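Local coordinates for photosystem II assembly protein Ycf48 (Thermosynechococcus elongatus, PDB 5OJ5) that assists the early assembly of photosystem II and the replacement of photodamaged D1, as a seven-bladed beta-propeller that binds the C-terminal extension of D1, at residues W284-L292 with Q304-F315; I241-F249 with L261-F272. All coordinates share one frame; numbering follows the deposited sequence.

Interactions 1 and 2 are equivalent places in two consecutive blades of the propeller, with centres about 14 Å apart. In each, the hairpin turn between the second and third strands of a blade meets the connection leaving that blade for the next one. Interaction 2 comes first along the chain and is complete before interaction 1 begins: its loop, 261-272, runs straight into the innermost strand, 272-277, of the blade that carries hairpin 284-292. The two contacts touch there. G288 N lies 3.0 Å from G271 O, a probable hydrogen bond, and L285 packs on F272 and P264. At this junction, the two blades are tied hairpin to connection.

Interaction 1 (W284-L292 with Q304-F315); sequences WLAGGAGAL and QDVDVKKVPSNF
F315 and L292 pack around the tip of a beta-propeller hairpin, where G290 sits in a type I' turn (G288 to A291) and the 304-315 connection wraps past it toward the next blade. The F315 ring packs against the turn: CE2 comes 3.5 Å from G290 CA, while A291 O lies at the ring's edge, in its plane. F315 CG stands anti to its carbonyl carbon (chi1 -66°), which directs the ring at the turn while CB meets the methyl of A286. S313 O sits over the centre of one ring face, and it also takes the N-H of G290 (N to O 2.8 Å), though that bond is bent to 137°. Further bonds pin the same tip: F315 N to G287 O at 2.9 Å, and A289 N to N314 OD1, in the plane of the side-chain amide and on a lone pair.

L292 serves the other end. Its CB meets V308 CG2 at 3.7 Å, the two side chains crossing at a slant, and its carbonyl O takes D305 N at 2.9 Å. L292 and D305 also touch W47, on the N-terminal strand 47-51 that completes the last blade. Between the two ends sits a water that accepts from L292 N and Q304 NE2 and lies 2.8 Å from G290 O and 2.9 Å from D305 O.

Interaction 2 (I241-F249 with L261-F272); sequences IVNGGKIAF and LLSPLRRNSVGF
K246 and I247, at the start of the third strand of one propeller blade, meet L261-F272, the loop crossing to the next blade; the contact is part backbone pairing, part side-chain packing. I247 and L262 form one antiparallel hydrogen-bonded pair, I247 N to L262 O 3.0 Å and L262 N to I247 O 2.8 Å, a single bridge in the position a fourth strand would take. I247 CG1, between its backbone N and carbonyl carbon (chi1 74°), reaches L262 CB and, with CD1, the ring of P264. L261 folds CD1 back over K246 CB (3.7 Å), and L262 CD1 comes to the edge of the F249 ring.

At the hairpin tip, the F272 ring turns its edge to G245, with CE1 3.4 Å from G245 O; F272 CB lies across the I241 side chain. G245 CA passes 3.2 Å from V270 O. One water joins V242 O, G245 N and F272 N, and another gives its protons to G245 O and R267 O while accepting from L265 N.

K246 bends at chi2 and chi4, curling its ammonium group back to its own turn: NZ bonds G244 O at 3.0 Å and N268 OD1 at 2.9 Å, the latter from well above the amide plane. N268 OD1 also takes a weak bond from R225, in the Arg-rich patch. Neutral oxygens thus grip the buried lysine's presumed ammonium, and the shared amide oxygen, probably polarised by two cations, links this hairpin to the patch.

Interaction 1 (W284-L292 with Q304-F315)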
loop_
_atom_site.group_PDB
_atom_site.type_symbol
_atom_site.label_atom_id
_atom_site.label_comp_id
_atom_site.label_asym_id
_atom_site.label_seq_id
_atom_site.Cartn_x
_atom_site.Cartn_y
_atom_site.Cartn_z
ATOM N N TRP A 284 -11.411 3.609 -6.323
ATOM C CA TRP A 284 -10.878 2.635 -7.257
ATOM C C TRP A 284 -10.647 1.318 -6.528
ATOM O O TRP A 284 -10.242 1.283 -5.361
ATOM C CB TRP A 284 -9.601 3.164 -7.903
ATOM C CG TRP A 284 -9.878 4.269 -8.868
ATOM C CD1 TRP A 284 -10.044 5.593 -8.569
ATOM C CD2 TRP A 284 -10.138 4.117 -10.271
ATOM N NE1 TRP A 284 -10.351 6.283 -9.738
ATOM C CE2 TRP A 284 -10.410 5.397 -10.782
ATOM C CE3 TRP A 284 -10.137 3.010 -11.136
ATOM C CZ2 TRP A 284 -10.679 5.622 -12.140
ATOM C CZ3 TRP A 284 -10.441 3.225 -12.481
ATOM C CH2 TRP A 284 -10.681 4.529 -12.967
ATOM N N LEU A 285 -10.870 0.220 -7.250
ATOM C CA LEU A 285 -10.801 -1.121 -6.715
ATOM C C LEU A 285 -10.038 -1.960 -7.717
ATOM O O LEU A 285 -10.460 -2.095 -8.865
ATOM C CB LEU A 285 -12.230 -1.639 -6.477
ATOM C CG LEU A 285 -12.380 -3.029 -5.913
ATOM C CD1 LEU A 285 -11.819 -3.145 -4.505
ATOM C CD2 LEU A 285 -13.860 -3.382 -5.892
ATOM N N ALA A 286 -8.888 -2.472 -7.284
ATOM C CA ALA A 286 -7.951 -3.185 -8.136
ATOM C C ALA A 286 -7.918 -4.649 -7.754
ATOM O O ALA A 286 -7.932 -4.985 -6.574
ATOM C CB ALA A 286 -6.549 -2.591 -7.966
ATOM N N GLY A 287 -7.829 -5.519 -8.749
ATOM C CA GLY A 287 -7.782 -6.932 -8.466
ATOM C C GLY A 287 -7.006 -7.726 -9.478
ATOM O O GLY A 287 -6.185 -7.232 -10.241
ATOM N N GLY A 288 -7.271 -9.009 -9.456
ATOM C CA GLY A 288 -6.514 -9.909 -10.275
ATOM C C GLY A 288 -6.871 -9.804 -11.736
ATOM O O GLY A 288 -7.969 -9.392 -12.126
ATOM N N ALA A 289 -5.909 -10.224 -12.560
ATOM C CA ALA A 289 -6.141 -10.463 -13.989
ATOM C C ALA A 289 -6.782 -9.250 -14.687
ATOM O O ALA A 289 -7.780 -9.359 -15.401
ATOM C CB ALA A 289 -6.949 -11.746 -14.201
ATOM N N GLY A 290 -6.191 -8.078 -14.476
ATOM C CA GLY A 290 -6.639 -6.909 -15.188
ATOM C C GLY A 290 -7.884 -6.241 -14.647
ATOM O O GLY A 290 -8.373 -5.309 -15.284
ATOM N N ALA A 291 -8.402 -6.675 -13.503
ATOM C CA ALA A 291 -9.625 -6.107 -12.956
ATOM C C ALA A 291 -9.362 -4.754 -12.304
ATOM O O ALA A 291 -8.545 -4.638 -11.380
ATOM C CB ALA A 291 -10.234 -7.073 -11.932
ATOM N N LEU A 292 -10.091 -3.737 -12.757
ATOM C CA LEU A 292 -9.976 -2.405 -12.189
ATOM C C LEU A 292 -11.325 -1.736 -12.327
ATOM O O LEU A 292 -11.818 -1.582 -13.456
ATOM C CB LEU A 292 -8.880 -1.600 -12.876
ATOM C CG LEU A 292 -8.621 -0.204 -12.273
ATOM C CD1 LEU A 292 -8.143 -0.293 -10.829
ATOM C CD2 LEU A 292 -7.588 0.558 -13.102
ATOM N N GLN A 304 -16.633 -0.739 -14.653
ATOM C CA GLN A 304 -15.362 -1.380 -14.929
ATOM C C GLN A 304 -14.538 -0.558 -15.918
ATOM O O GLN A 304 -15.070 -0.054 -16.907
ATOM C CB GLN A 304 -15.543 -2.791 -15.493
ATOM C CG GLN A 304 -14.234 -3.480 -15.766
ATOM C CD GLN A 304 -14.360 -4.963 -15.908
ATOM O OE1 GLN A 304 -15.449 -5.488 -16.154
ATOM N NE2 GLN A 304 -13.246 -5.656 -15.760
ATOM N N ASP A 305 -13.232 -0.435 -15.659
ATOM C CA ASP A 305 -12.305 0.141 -16.636
ATOM C C ASP A 305 -11.897 -0.979 -17.582
ATOM O O ASP A 305 -10.997 -1.774 -17.287
ATOM C CB ASP A 305 -11.111 0.739 -15.919
ATOM C CG ASP A 305 -10.194 1.478 -16.850
ATOM O OD1 ASP A 305 -10.128 1.175 -18.047
ATOM O OD2 ASP A 305 -9.474 2.379 -16.339
ATOM N N VAL A 306 -12.587 -1.054 -18.717
ATOM C CA VAL A 306 -12.406 -2.210 -19.576
ATOM C C VAL A 306 -11.084 -2.148 -20.325
ATOM O O VAL A 306 -10.581 -3.196 -20.757
ATOM C CB VAL A 306 -13.595 -2.433 -20.544
ATOM C CG1 VAL A 306 -14.872 -2.725 -19.706
ATOM C CG2 VAL A 306 -13.790 -1.250 -21.493
ATOM N N ASP A 307 -10.515 -0.951 -20.528
ATOM C CA ASP A 307 -9.292 -0.867 -21.319
ATOM C C ASP A 307 -8.170 -1.605 -20.662
ATOM O O ASP A 307 -7.333 -2.185 -21.354
ATOM C CB ASP A 307 -8.854 0.569 -21.530
ATOM C CG ASP A 307 -9.872 1.331 -22.307
ATOM O OD1 ASP A 307 -9.792 1.451 -23.535
ATOM O OD2 ASP A 307 -10.851 1.727 -21.655
ATOM N N VAL A 308 -8.136 -1.610 -19.330
ATOM C CA VAL A 308 -6.978 -2.215 -18.693
ATOM C C VAL A 308 -7.128 -3.716 -18.561
ATOM O O VAL A 308 -6.176 -4.372 -18.100
ATOM C CB VAL A 308 -6.613 -1.565 -17.340
ATOM C CG1 VAL A 308 -6.351 -0.089 -17.498
ATOM C CG2 VAL A 308 -7.688 -1.825 -16.338
ATOM N N LYS A 309 -8.288 -4.283 -18.948
ATOM C CA LYS A 309 -8.419 -5.734 -18.952
ATOM C C LYS A 309 -7.388 -6.370 -19.865
ATOM O O LYS A 309 -7.070 -7.547 -19.700
ATOM C CB LYS A 309 -9.802 -6.174 -19.471
ATOM C CG LYS A 309 -10.937 -5.932 -18.524
ATOM C CD LYS A 309 -12.295 -6.357 -19.090
ATOM C CE LYS A 309 -12.420 -7.880 -19.226
ATOM N NZ LYS A 309 -13.811 -8.277 -19.638
ATOM N N LYS A 310 -6.870 -5.617 -20.831
ATOM C CA LYS A 310 -5.873 -6.125 -21.749
ATOM C C LYS A 310 -4.484 -6.215 -21.125
ATOM O O LYS A 310 -3.602 -6.803 -21.752
ATOM C CB LYS A 310 -5.860 -5.230 -22.981
ATOM C CG LYS A 310 -7.169 -5.255 -23.785
ATOM C CD LYS A 310 -7.259 -4.074 -24.746
ATOM C CE LYS A 310 -6.047 -4.077 -25.685
ATOM N NZ LYS A 310 -5.025 -3.176 -25.095
ATOM N N VAL A 311 -4.256 -5.670 -19.928
ATOM C CA VAL A 311 -2.923 -5.635 -19.324
ATOM C C VAL A 311 -2.690 -6.960 -18.599
ATOM O O VAL A 311 -3.438 -7.273 -17.659
ATOM C CB VAL A 311 -2.750 -4.443 -18.367
ATOM C CG1 VAL A 311 -1.342 -4.412 -17.697
ATOM C CG2 VAL A 311 -3.026 -3.114 -19.067
ATOM N N PRO A 312 -1.639 -7.734 -18.949
ATOM C CA PRO A 312 -1.463 -9.074 -18.322
ATOM C C PRO A 312 -0.860 -8.992 -16.926
ATOM O O PRO A 312 0.314 -9.334 -16.704
ATOM C CB PRO A 312 -0.515 -9.772 -19.310
ATOM C CG PRO A 312 0.322 -8.679 -19.847
ATOM C CD PRO A 312 -0.610 -7.482 -19.984
ATOM N N SER A 313 -1.667 -8.555 -15.962
ATOM C CA SER A 313 -1.154 -8.345 -14.620
ATOM C C SER A 313 -2.305 -8.334 -13.620
ATOM O O SER A 313 -3.410 -7.836 -13.914
ATOM C CB SER A 313 -0.421 -7.005 -14.567
ATOM O OG SER A 313 0.229 -6.803 -13.327
ATOM N N ASN A 314 -2.015 -8.850 -12.420
ATOM C CA ASN A 314 -2.789 -8.488 -11.246
ATOM C C ASN A 314 -2.445 -7.054 -10.863
ATOM O O ASN A 314 -1.314 -6.581 -11.063
ATOM C CB ASN A 314 -2.447 -9.405 -10.077
ATOM C CG ASN A 314 -2.691 -10.863 -10.382
ATOM O OD1 ASN A 314 -3.604 -11.213 -11.127
ATOM N ND2 ASN A 314 -1.904 -11.725 -9.750
ATOM N N PHE A 315 -3.390 -6.350 -10.285
ATOM C CA PHE A 315 -3.185 -4.977 -9.845
ATOM C C PHE A 315 -3.273 -4.982 -8.316
ATOM O O PHE A 315 -4.354 -5.135 -7.736
ATOM C CB PHE A 315 -4.201 -4.051 -10.481
ATOM C CG PHE A 315 -4.053 -3.942 -11.939
ATOM C CD1 PHE A 315 -2.818 -3.716 -12.530
ATOM C CD2 PHE A 315 -5.211 -4.026 -12.728
ATOM C CE1 PHE A 315 -2.723 -3.608 -13.936
ATOM C CE2 PHE A 315 -5.138 -3.899 -14.075
ATOM C CZ PHE A 315 -3.900 -3.697 -14.684
HETATM O O HOH W 1 -10.819 -4.077 -15.598
#

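Interaction 2 (I241-F249 with L261-F272)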
loop_
_atom_site.group_PDB
_atom_site.type_symbol
_atom_site.label_atom_id
_atom_site.label_comp_id
_atom_site.label_asym_id
_atom_site.label_seq_id
_atom_site.Cartn_x
_atom_site.Cartn_y
_atom_site.Cartn_z
ATOM N N ILE A 241 -11.994 -5.839 1.996
ATOM C CA ILE A 241 -12.090 -6.762 0.866
ATOM C C ILE A 241 -12.060 -8.168 1.448
ATOM O O ILE A 241 -11.157 -8.493 2.232
ATOM C CB ILE A 241 -10.917 -6.588 -0.109
ATOM C CG1 ILE A 241 -10.975 -5.215 -0.770
ATOM C CG2 ILE A 241 -10.935 -7.730 -1.139
ATOM C CD1 ILE A 241 -9.698 -4.861 -1.539
ATOM N N VAL A 242 -13.036 -8.999 1.063
ATOM C CA VAL A 242 -13.096 -10.379 1.515
ATOM C C VAL A 242 -12.990 -11.305 0.310
ATOM O O VAL A 242 -13.170 -10.909 -0.844
ATOM C CB VAL A 242 -14.343 -10.712 2.354
ATOM C CG1 VAL A 242 -14.469 -9.751 3.535
ATOM C CG2 VAL A 242 -15.560 -10.694 1.491
ATOM N N ASN A 243 -12.712 -12.577 0.614
ATOM C CA ASN A 243 -12.558 -13.607 -0.404
ATOM C C ASN A 243 -13.721 -13.600 -1.377
ATOM O O ASN A 243 -14.874 -13.352 -1.007
ATOM C CB ASN A 243 -12.458 -15.005 0.231
ATOM C CG ASN A 243 -11.978 -16.056 -0.765
ATOM O OD1 ASN A 243 -10.882 -15.948 -1.296
ATOM N ND2 ASN A 243 -12.808 -17.056 -1.038
ATOM N N GLY A 244 -13.402 -13.857 -2.638
ATOM C CA GLY A 244 -14.445 -14.069 -3.610
ATOM C C GLY A 244 -15.029 -12.814 -4.171
ATOM O O GLY A 244 -16.163 -12.832 -4.658
ATOM N N GLY A 245 -14.304 -11.709 -4.097
ATOM C CA GLY A 245 -14.678 -10.509 -4.823
ATOM C C GLY A 245 -15.749 -9.693 -4.146
ATOM O O GLY A 245 -16.575 -9.082 -4.828
ATOM N N LYS A 246 -15.753 -9.629 -2.817
ATOM C CA LYS A 246 -16.757 -8.858 -2.119
ATOM C C LYS A 246 -16.091 -7.790 -1.254
ATOM O O LYS A 246 -14.960 -7.941 -0.816
ATOM C CB LYS A 246 -17.645 -9.773 -1.265
ATOM C CG LYS A 246 -18.190 -10.989 -1.973
ATOM C CD LYS A 246 -19.236 -10.637 -2.968
ATOM C CE LYS A 246 -19.744 -11.878 -3.707
ATOM N NZ LYS A 246 -19.038 -11.965 -5.029
ATOM N N ILE A 247 -16.832 -6.715 -0.997
ATOM C CA ILE A 247 -16.345 -5.602 -0.179
ATOM C C ILE A 247 -17.432 -5.133 0.777
ATOM O O ILE A 247 -18.616 -5.402 0.565
ATOM C CB ILE A 247 -15.793 -4.407 -0.995
ATOM C CG1 ILE A 247 -16.942 -3.629 -1.640
ATOM C CG2 ILE A 247 -14.770 -4.863 -1.991
ATOM C CD1 ILE A 247 -16.488 -2.385 -2.404
ATOM N N ALA A 248 -17.026 -4.419 1.833
ATOM C CA ALA A 248 -17.973 -3.782 2.743
ATOM C C ALA A 248 -17.330 -2.582 3.422
ATOM O O ALA A 248 -16.103 -2.416 3.421
ATOM C CB ALA A 248 -18.503 -4.769 3.802
ATOM N N PHE A 249 -18.177 -1.730 3.999
ATOM C CA PHE A 249 -17.761 -0.516 4.687
ATOM C C PHE A 249 -18.375 -0.487 6.076
ATOM O O PHE A 249 -19.521 -0.910 6.280
ATOM C CB PHE A 249 -18.239 0.731 3.922
ATOM C CG PHE A 249 -17.697 0.812 2.529
ATOM C CD1 PHE A 249 -16.482 1.412 2.305
ATOM C CD2 PHE A 249 -18.358 0.239 1.460
ATOM C CE1 PHE A 249 -15.944 1.478 1.003
ATOM C CE2 PHE A 249 -17.824 0.304 0.165
ATOM C CZ PHE A 249 -16.608 0.924 -0.055
ATOM N N LEU A 261 -22.751 -6.636 2.372
ATOM C CA LEU A 261 -21.671 -7.176 1.577
ATOM C C LEU A 261 -21.955 -6.886 0.105
ATOM O O LEU A 261 -22.975 -7.324 -0.427
ATOM C CB LEU A 261 -21.560 -8.669 1.890
ATOM C CG LEU A 261 -20.277 -9.337 1.407
ATOM C CD1 LEU A 261 -19.013 -8.675 1.977
ATOM C CD2 LEU A 261 -20.313 -10.819 1.707
ATOM N N LEU A 262 -21.078 -6.126 -0.545
ATOM C CA LEU A 262 -21.249 -5.694 -1.923
ATOM C C LEU A 262 -20.443 -6.580 -2.857
ATOM O O LEU A 262 -19.383 -7.101 -2.499
ATOM C CB LEU A 262 -20.787 -4.248 -2.090
ATOM C CG LEU A 262 -21.519 -3.224 -1.243
ATOM C CD1 LEU A 262 -20.778 -1.901 -1.187
ATOM C CD2 LEU A 262 -22.944 -3.027 -1.765
ATOM N N SER A 263 -20.979 -6.767 -4.068
ATOM C CA SER A 263 -20.321 -7.526 -5.126
ATOM C C SER A 263 -20.120 -6.566 -6.283
ATOM O O SER A 263 -20.993 -6.429 -7.157
ATOM C CB SER A 263 -21.190 -8.694 -5.570
ATOM O OG SER A 263 -21.532 -9.471 -4.452
ATOM N N PRO A 264 -18.987 -5.882 -6.325
ATOM C CA PRO A 264 -18.771 -4.887 -7.392
ATOM C C PRO A 264 -18.815 -5.456 -8.805
ATOM O O PRO A 264 -19.276 -4.752 -9.714
ATOM C CB PRO A 264 -17.385 -4.333 -7.031
ATOM C CG PRO A 264 -17.353 -4.435 -5.551
ATOM C CD PRO A 264 -17.998 -5.758 -5.246
ATOM N N LEU A 265 -18.353 -6.695 -9.020
ATOM C CA LEU A 265 -18.391 -7.355 -10.327
ATOM C C LEU A 265 -19.485 -8.404 -10.418
ATOM O O LEU A 265 -19.471 -9.226 -11.343
ATOM C CB LEU A 265 -17.050 -8.001 -10.667
ATOM C CG LEU A 265 -16.082 -7.129 -11.432
ATOM C CD1 LEU A 265 -14.793 -7.849 -11.702
ATOM C CD2 LEU A 265 -16.688 -6.657 -12.731
ATOM N N ARG A 266 -20.448 -8.377 -9.509
ATOM C CA ARG A 266 -21.583 -9.301 -9.581
ATOM C C ARG A 266 -21.161 -10.776 -9.705
ATOM O O ARG A 266 -21.860 -11.586 -10.321
ATOM C CB ARG A 266 -22.528 -8.926 -10.732
ATOM C CG ARG A 266 -23.055 -7.503 -10.668
ATOM C CD ARG A 266 -23.941 -7.206 -11.872
ATOM N NE ARG A 266 -24.992 -8.208 -12.063
ATOM C CZ ARG A 266 -25.595 -8.464 -13.225
ATOM N NH1 ARG A 266 -25.253 -7.801 -14.327
ATOM N NH2 ARG A 266 -26.543 -9.392 -13.293
ATOM N N ARG A 267 -20.008 -11.155 -9.163
ATOM C CA ARG A 267 -19.556 -12.537 -9.300
ATOM C C ARG A 267 -18.465 -12.801 -8.275
ATOM O O ARG A 267 -17.932 -11.876 -7.660
ATOM C CB ARG A 267 -19.092 -12.869 -10.730
ATOM C CG ARG A 267 -17.835 -12.144 -11.194
ATOM C CD ARG A 267 -17.855 -11.971 -12.716
ATOM N NE ARG A 267 -16.721 -11.191 -13.204
ATOM C CZ ARG A 267 -15.694 -11.702 -13.883
ATOM N NH1 ARG A 267 -14.704 -10.915 -14.290
ATOM N NH2 ARG A 267 -15.656 -13.001 -14.154
ATOM N N ASN A 268 -18.147 -14.085 -8.098
ATOM C CA ASN A 268 -17.195 -14.544 -7.095
ATOM C C ASN A 268 -15.844 -14.926 -7.680
ATOM O O ASN A 268 -14.923 -15.228 -6.917
ATOM C CB ASN A 268 -17.757 -15.770 -6.356
ATOM C CG ASN A 268 -19.101 -15.502 -5.713
ATOM O OD1 ASN A 268 -19.192 -14.809 -4.700
ATOM N ND2 ASN A 268 -20.157 -16.063 -6.293
ATOM N N SER A 269 -15.711 -14.947 -9.006
ATOM C CA SER A 269 -14.524 -15.519 -9.625
ATOM C C SER A 269 -13.304 -14.619 -9.532
ATOM O O SER A 269 -12.175 -15.123 -9.603
ATOM C CB SER A 269 -14.800 -15.876 -11.092
ATOM O OG SER A 269 -15.646 -14.904 -11.698
ATOM N N VAL A 270 -13.487 -13.310 -9.371
ATOM C CA VAL A 270 -12.374 -12.376 -9.441
ATOM C C VAL A 270 -12.147 -11.766 -8.068
ATOM O O VAL A 270 -13.034 -11.135 -7.491
ATOM C CB VAL A 270 -12.566 -11.315 -10.529
ATOM C CG1 VAL A 270 -13.706 -10.511 -10.197
ATOM C CG2 VAL A 270 -11.351 -10.402 -10.592
ATOM N N GLY A 271 -10.955 -11.913 -7.573
ATOM C CA GLY A 271 -10.614 -11.388 -6.293
ATOM C C GLY A 271 -10.088 -9.978 -6.419
ATOM O O GLY A 271 -9.434 -9.592 -7.398
ATOM N N PHE A 272 -10.352 -9.203 -5.384
ATOM C CA PHE A 272 -9.803 -7.863 -5.314
ATOM C C PHE A 272 -8.620 -7.828 -4.362
ATOM O O PHE A 272 -8.519 -8.621 -3.426
ATOM C CB PHE A 272 -10.855 -6.824 -4.895
ATOM C CG PHE A 272 -11.976 -6.782 -5.866
ATOM C CD1 PHE A 272 -13.272 -7.208 -5.510
ATOM C CD2 PHE A 272 -11.748 -6.373 -7.157
ATOM C CE1 PHE A 272 -14.335 -7.177 -6.435
ATOM C CE2 PHE A 272 -12.802 -6.347 -8.104
ATOM C CZ PHE A 272 -14.074 -6.759 -7.726
HETATM O O HOH W 2 -11.649 -10.737 -3.200
HETATM O O HOH W 3 -17.549 -8.813 -7.314
#